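Local coordinates for S-adenosylmethionine decarboxylase proenzyme (Aquifex aeolicus, PDB 2III), which probably catalyses the decarboxylation of S-adenosylmethionine, which supplies the propylamine donor for spermidine and spermine synthesis, using a pyruvoyl group generated by self-cleavage, at residues E29-T41 / K89-L101. Residues are numbered along the deposited sequence; the frame is centred on the assembly and turned at random.
Sequences ELLEGAVKYANLT and KAYRAMDYIITQL
Tyr96 is a knob seated among Leu30, Gly33, Ala34 and Tyr37 on helix 29-37. Its CB lies 3.6 Å from Tyr37 CD2. CG, anti to the backbone N (chi1 179°), sends the ring across and sits near Ala34 CA. CD1 packs against Tyr37 CB and CG, while CD2 meets Ala34 CB at 3.7 Å. Leu30 O lies at the ring edge, near its plane, 3.4 Å from CE2. CE1 and CZ approach Gly33 O, over one face; Gln100 CG lies over the opposite face. OH ends beside Gly33 CA, where any side chain would collide. With an alanine in place of Tyr96, the hole over Gly33 and Ala34 would probably be left unfilled and Tyr37 would lose a packing partner. The Tyr37 ring also carries the Arg92 guanidinium flat on one face, an off-centre cation-pi stack with planes 21° apart, while Arg92 NH1 donates to Tyr37 O at 3.3 Å. Lys89 runs extended past Leu40 CD2 to bond Asn39 O through NZ (2.7 Å), at the Schellman motif after helix 24-37. Ile97 packs CG1 on Ala34 CB and CD1 on Leu31 CD2. The helices, roughly antiparallel (segment axes at 143°, closest approach 8.3 Å), cover one face of the antiparallel sheet in this two-layer alpha/beta sandwich.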
loop_
_atom_site.group_PDB
_atom_site.type_symbol
_atom_site.label_atom_id
_atom_site.label_comp_id
_atom_site.label_asym_id
_atom_site.label_seq_id
_atom_site.Cartn_x
_atom_site.Cartn_y
_atom_site.Cartn_z
ATOM N N GLU A 29 -1.983 -15.121 9.939
ATOM C CA GLU A 29 -3.067 -15.226 10.907
ATOM C C GLU A 29 -3.638 -13.847 11.183
ATOM O O GLU A 29 -4.852 -13.656 11.199
ATOM C CB GLU A 29 -2.576 -15.830 12.218
ATOM C CG GLU A 29 -2.761 -17.326 12.316
ATOM C CD GLU A 29 -2.624 -17.823 13.741
ATOM O OE1 GLU A 29 -3.376 -17.334 14.614
ATOM O OE2 GLU A 29 -1.769 -18.701 13.989
ATOM N N LEU A 30 -2.738 -12.894 11.396
ATOM C CA LEU A 30 -3.098 -11.515 11.683
ATOM C C LEU A 30 -4.008 -10.897 10.617
ATOM O O LEU A 30 -5.098 -10.413 10.926
ATOM C CB LEU A 30 -1.825 -10.673 11.811
ATOM C CG LEU A 30 -1.989 -9.187 12.135
ATOM C CD1 LEU A 30 -2.400 -9.041 13.592
ATOM C CD2 LEU A 30 -0.680 -8.451 11.878
ATOM N N LEU A 31 -3.553 -10.905 9.366
ATOM C CA LEU A 31 -4.327 -10.323 8.272
ATOM C C LEU A 31 -5.604 -11.106 7.951
ATOM O O LEU A 31 -6.610 -10.517 7.542
ATOM C CB LEU A 31 -3.459 -10.184 7.008
ATOM C CG LEU A 31 -2.242 -9.249 7.059
ATOM C CD1 LEU A 31 -1.746 -8.990 5.645
ATOM C CD2 LEU A 31 -2.613 -7.932 7.716
ATOM N N GLU A 32 -5.570 -12.429 8.111
ATOM C CA GLU A 32 -6.770 -13.224 7.859
ATOM C C GLU A 32 -7.774 -12.802 8.921
ATOM O O GLU A 32 -8.972 -12.685 8.660
ATOM C CB GLU A 32 -6.502 -14.726 8.017
ATOM C CG GLU A 32 -5.604 -15.353 6.968
ATOM C CD GLU A 32 -5.519 -16.868 7.113
ATOM O OE1 GLU A 32 -5.380 -17.360 8.257
ATOM O OE2 GLU A 32 -5.581 -17.569 6.078
ATOM N N GLY A 33 -7.263 -12.574 10.126
ATOM C CA GLY A 33 -8.113 -12.176 11.228
ATOM C C GLY A 33 -8.692 -10.789 11.040
ATOM O O GLY A 33 -9.831 -10.531 11.449
ATOM N N ALA A 34 -7.913 -9.893 10.432
ATOM C CA ALA A 34 -8.379 -8.533 10.215
ATOM C C ALA A 34 -9.504 -8.545 9.187
ATOM O O ALA A 34 -10.572 -7.974 9.409
ATOM C CB ALA A 34 -7.228 -7.650 9.735
ATOM N N VAL A 35 -9.253 -9.216 8.069
ATOM C CA VAL A 35 -10.221 -9.322 6.989
ATOM C C VAL A 35 -11.571 -9.835 7.478
ATOM O O VAL A 35 -12.605 -9.248 7.160
ATOM C CB VAL A 35 -9.694 -10.250 5.868
ATOM C CG1 VAL A 35 -10.808 -10.593 4.888
ATOM C CG2 VAL A 35 -8.548 -9.563 5.135
ATOM N N LYS A 36 -11.567 -10.921 8.250
ATOM C CA LYS A 36 -12.815 -11.486 8.761
ATOM C C LYS A 36 -13.482 -10.555 9.783
ATOM O O LYS A 36 -14.686 -10.313 9.722
ATOM C CB LYS A 36 -12.555 -12.864 9.385
ATOM C CG LYS A 36 -11.863 -13.840 8.431
ATOM C CD LYS A 36 -11.722 -15.252 9.008
ATOM C CE LYS A 36 -13.062 -15.973 9.076
ATOM N NZ LYS A 36 -12.926 -17.403 9.490
ATOM N N TYR A 37 -12.699 -10.030 10.717
ATOM C CA TYR A 37 -13.233 -9.127 11.726
ATOM C C TYR A 37 -13.864 -7.897 11.074
ATOM O O TYR A 37 -14.880 -7.397 11.545
ATOM C CB TYR A 37 -12.118 -8.686 12.678
ATOM C CG TYR A 37 -12.528 -7.625 13.679
ATOM C CD1 TYR A 37 -13.125 -7.971 14.892
ATOM C CD2 TYR A 37 -12.319 -6.271 13.411
ATOM C CE1 TYR A 37 -13.503 -6.992 15.816
ATOM C CE2 TYR A 37 -12.694 -5.289 14.322
ATOM C CZ TYR A 37 -13.285 -5.653 15.520
ATOM O OH TYR A 37 -13.663 -4.678 16.414
ATOM N N ALA A 38 -13.259 -7.410 9.990
ATOM C CA ALA A 38 -13.774 -6.224 9.300
ATOM C C ALA A 38 -14.823 -6.561 8.252
ATOM O O ALA A 38 -15.371 -5.670 7.600
ATOM C CB ALA A 38 -12.631 -5.457 8.648
ATOM N N ASN A 39 -15.094 -7.851 8.091
ATOM C CA ASN A 39 -16.070 -8.320 7.121
ATOM C C ASN A 39 -15.703 -7.855 5.708
ATOM O O ASN A 39 -16.566 -7.463 4.914
ATOM C CB ASN A 39 -17.469 -7.816 7.484
ATOM C CG ASN A 39 -18.563 -8.609 6.798
ATOM O OD1 ASN A 39 -19.673 -8.114 6.596
ATOM N ND2 ASN A 39 -18.260 -9.853 6.448
ATOM N N LEU A 40 -14.410 -7.887 5.404
ATOM C CA LEU A 40 -13.939 -7.488 4.090
ATOM C C LEU A 40 -13.864 -8.724 3.214
ATOM O O LEU A 40 -13.692 -9.834 3.710
ATOM C CB LEU A 40 -12.555 -6.841 4.183
ATOM C CG LEU A 40 -12.473 -5.406 4.706
ATOM C CD1 LEU A 40 -11.016 -5.005 4.885
ATOM C CD2 LEU A 40 -13.165 -4.473 3.727
ATOM N N THR A 41 -14.001 -8.530 1.910
ATOM C CA THR A 41 -13.932 -9.644 0.981
ATOM C C THR A 41 -12.579 -9.612 0.261
ATOM O O THR A 41 -12.161 -8.590 -0.296
ATOM C CB THR A 41 -15.125 -9.595 -0.025
ATOM O OG1 THR A 41 -14.902 -10.527 -1.093
ATOM C CG2 THR A 41 -15.320 -8.185 -0.575
ATOM N N LYS A 89 -15.064 -0.235 7.652
ATOM C CA LYS A 89 -14.359 -1.501 7.509
ATOM C C LYS A 89 -12.852 -1.252 7.599
ATOM O O LYS A 89 -12.121 -2.035 8.208
ATOM C CB LYS A 89 -14.706 -2.178 6.176
ATOM C CG LYS A 89 -16.169 -2.625 6.120
ATOM C CD LYS A 89 -16.444 -3.627 5.014
ATOM C CE LYS A 89 -17.856 -4.210 5.166
ATOM N NZ LYS A 89 -18.083 -5.375 4.260
ATOM N N ALA A 90 -12.382 -0.162 6.998
ATOM C CA ALA A 90 -10.960 0.159 7.072
ATOM C C ALA A 90 -10.592 0.360 8.541
ATOM O O ALA A 90 -9.584 -0.159 9.022
ATOM C CB ALA A 90 -10.657 1.426 6.277
ATOM N N TYR A 91 -11.420 1.111 9.256
ATOM C CA TYR A 91 -11.145 1.374 10.658
ATOM C C TYR A 91 -11.163 0.102 11.495
ATOM O O TYR A 91 -10.292 -0.104 12.338
ATOM C CB TYR A 91 -12.133 2.389 11.224
ATOM C CG TYR A 91 -11.890 3.804 10.746
ATOM C CD1 TYR A 91 -12.591 4.325 9.662
ATOM C CD2 TYR A 91 -10.961 4.624 11.386
ATOM C CE1 TYR A 91 -12.381 5.630 9.234
ATOM C CE2 TYR A 91 -10.740 5.926 10.957
ATOM C CZ TYR A 91 -11.454 6.425 9.885
ATOM O OH TYR A 91 -11.250 7.728 9.475
ATOM N N ARG A 92 -12.141 -0.762 11.261
ATOM C CA ARG A 92 -12.231 -2.019 12.004
ATOM C C ARG A 92 -10.993 -2.887 11.744
ATOM O O ARG A 92 -10.422 -3.462 12.669
ATOM C CB ARG A 92 -13.500 -2.776 11.595
ATOM C CG ARG A 92 -14.791 -2.082 12.018
ATOM C CD ARG A 92 -16.012 -2.874 11.591
ATOM N NE ARG A 92 -16.069 -4.197 12.213
ATOM C CZ ARG A 92 -16.165 -4.411 13.523
ATOM N NH1 ARG A 92 -16.212 -5.651 13.995
ATOM N NH2 ARG A 92 -16.211 -3.387 14.365
ATOM N N ALA A 93 -10.574 -2.966 10.484
ATOM C CA ALA A 93 -9.408 -3.761 10.128
ATOM C C ALA A 93 -8.172 -3.257 10.855
ATOM O O ALA A 93 -7.396 -4.051 11.383
ATOM C CB ALA A 93 -9.179 -3.725 8.623
HETATM N N MSE A 94 -7.995 -1.940 10.891
HETATM C CA MSE A 94 -6.834 -1.362 11.560
HETATM C C MSE A 94 -6.932 -1.513 13.077
HETATM O O MSE A 94 -5.917 -1.728 13.738
HETATM C CB MSE A 94 -6.661 0.121 11.194
HETATM C CG MSE A 94 -5.385 0.751 11.770
HETATM SE SE MSE A 94 -3.742 -0.124 11.138
HETATM C CE MSE A 94 -3.561 0.793 9.415
ATOM N N ASP A 95 -8.140 -1.410 13.631
ATOM C CA ASP A 95 -8.321 -1.562 15.082
ATOM C C ASP A 95 -7.951 -2.987 15.481
ATOM O O ASP A 95 -7.324 -3.219 16.523
ATOM C CB ASP A 95 -9.777 -1.301 15.502
ATOM C CG ASP A 95 -10.193 0.151 15.337
ATOM O OD1 ASP A 95 -9.306 1.024 15.284
ATOM O OD2 ASP A 95 -11.413 0.418 15.277
ATOM N N TYR A 96 -8.357 -3.942 14.647
ATOM C CA TYR A 96 -8.069 -5.345 14.902
ATOM C C TYR A 96 -6.557 -5.569 14.882
ATOM O O TYR A 96 -5.981 -6.060 15.851
ATOM C CB TYR A 96 -8.737 -6.236 13.843
ATOM C CG TYR A 96 -8.447 -7.705 14.045
ATOM C CD1 TYR A 96 -9.133 -8.451 15.006
ATOM C CD2 TYR A 96 -7.445 -8.340 13.313
ATOM C CE1 TYR A 96 -8.825 -9.794 15.235
ATOM C CE2 TYR A 96 -7.129 -9.678 13.534
ATOM C CZ TYR A 96 -7.823 -10.399 14.494
ATOM O OH TYR A 96 -7.516 -11.723 14.704
ATOM N N ILE A 97 -5.919 -5.207 13.772
ATOM C CA ILE A 97 -4.479 -5.373 13.632
ATOM C C ILE A 97 -3.719 -4.752 14.809
ATOM O O ILE A 97 -2.842 -5.382 15.395
ATOM C CB ILE A 97 -3.992 -4.764 12.288
ATOM C CG1 ILE A 97 -4.487 -5.636 11.128
ATOM C CG2 ILE A 97 -2.470 -4.639 12.281
ATOM C CD1 ILE A 97 -4.234 -5.066 9.749
ATOM N N ILE A 98 -4.061 -3.520 15.169
ATOM C CA ILE A 98 -3.391 -2.858 16.281
ATOM C C ILE A 98 -3.581 -3.594 17.613
ATOM O O ILE A 98 -2.615 -3.799 18.355
ATOM C CB ILE A 98 -3.868 -1.391 16.432
ATOM C CG1 ILE A 98 -3.353 -0.560 15.255
ATOM C CG2 ILE A 98 -3.354 -0.792 17.747
ATOM C CD1 ILE A 98 -3.817 0.882 15.269
ATOM N N THR A 99 -4.810 -3.996 17.926
ATOM C CA THR A 99 -5.048 -4.696 19.186
ATOM C C THR A 99 -4.327 -6.028 19.233
ATOM O O THR A 99 -3.857 -6.440 20.289
ATOM C CB THR A 99 -6.540 -4.970 19.446
ATOM O OG1 THR A 99 -7.056 -5.811 18.409
ATOM C CG2 THR A 99 -7.326 -3.670 19.502
ATOM N N GLN A 100 -4.241 -6.711 18.098
ATOM C CA GLN A 100 -3.554 -7.995 18.081
ATOM C C GLN A 100 -2.056 -7.806 18.289
ATOM O O GLN A 100 -1.418 -8.580 18.999
ATOM C CB GLN A 100 -3.797 -8.722 16.757
ATOM C CG GLN A 100 -5.253 -9.090 16.521
ATOM C CD GLN A 100 -5.860 -9.839 17.694
ATOM O OE1 GLN A 100 -5.388 -10.911 18.070
ATOM N NE2 GLN A 100 -6.910 -9.275 18.280
ATOM N N LEU A 101 -1.496 -6.775 17.670
ATOM C CA LEU A 101 -0.065 -6.508 17.792
ATOM C C LEU A 101 0.278 -5.770 19.080
ATOM O O LEU A 101 1.428 -5.779 19.532
ATOM C CB LEU A 101 0.424 -5.701 16.587
ATOM C CG LEU A 101 0.378 -6.461 15.263
ATOM C CD1 LEU A 101 1.017 -5.623 14.170
ATOM C CD2 LEU A 101 1.101 -7.792 15.420
HETATM O O HOH W 1 -13.268 -1.978 15.868
#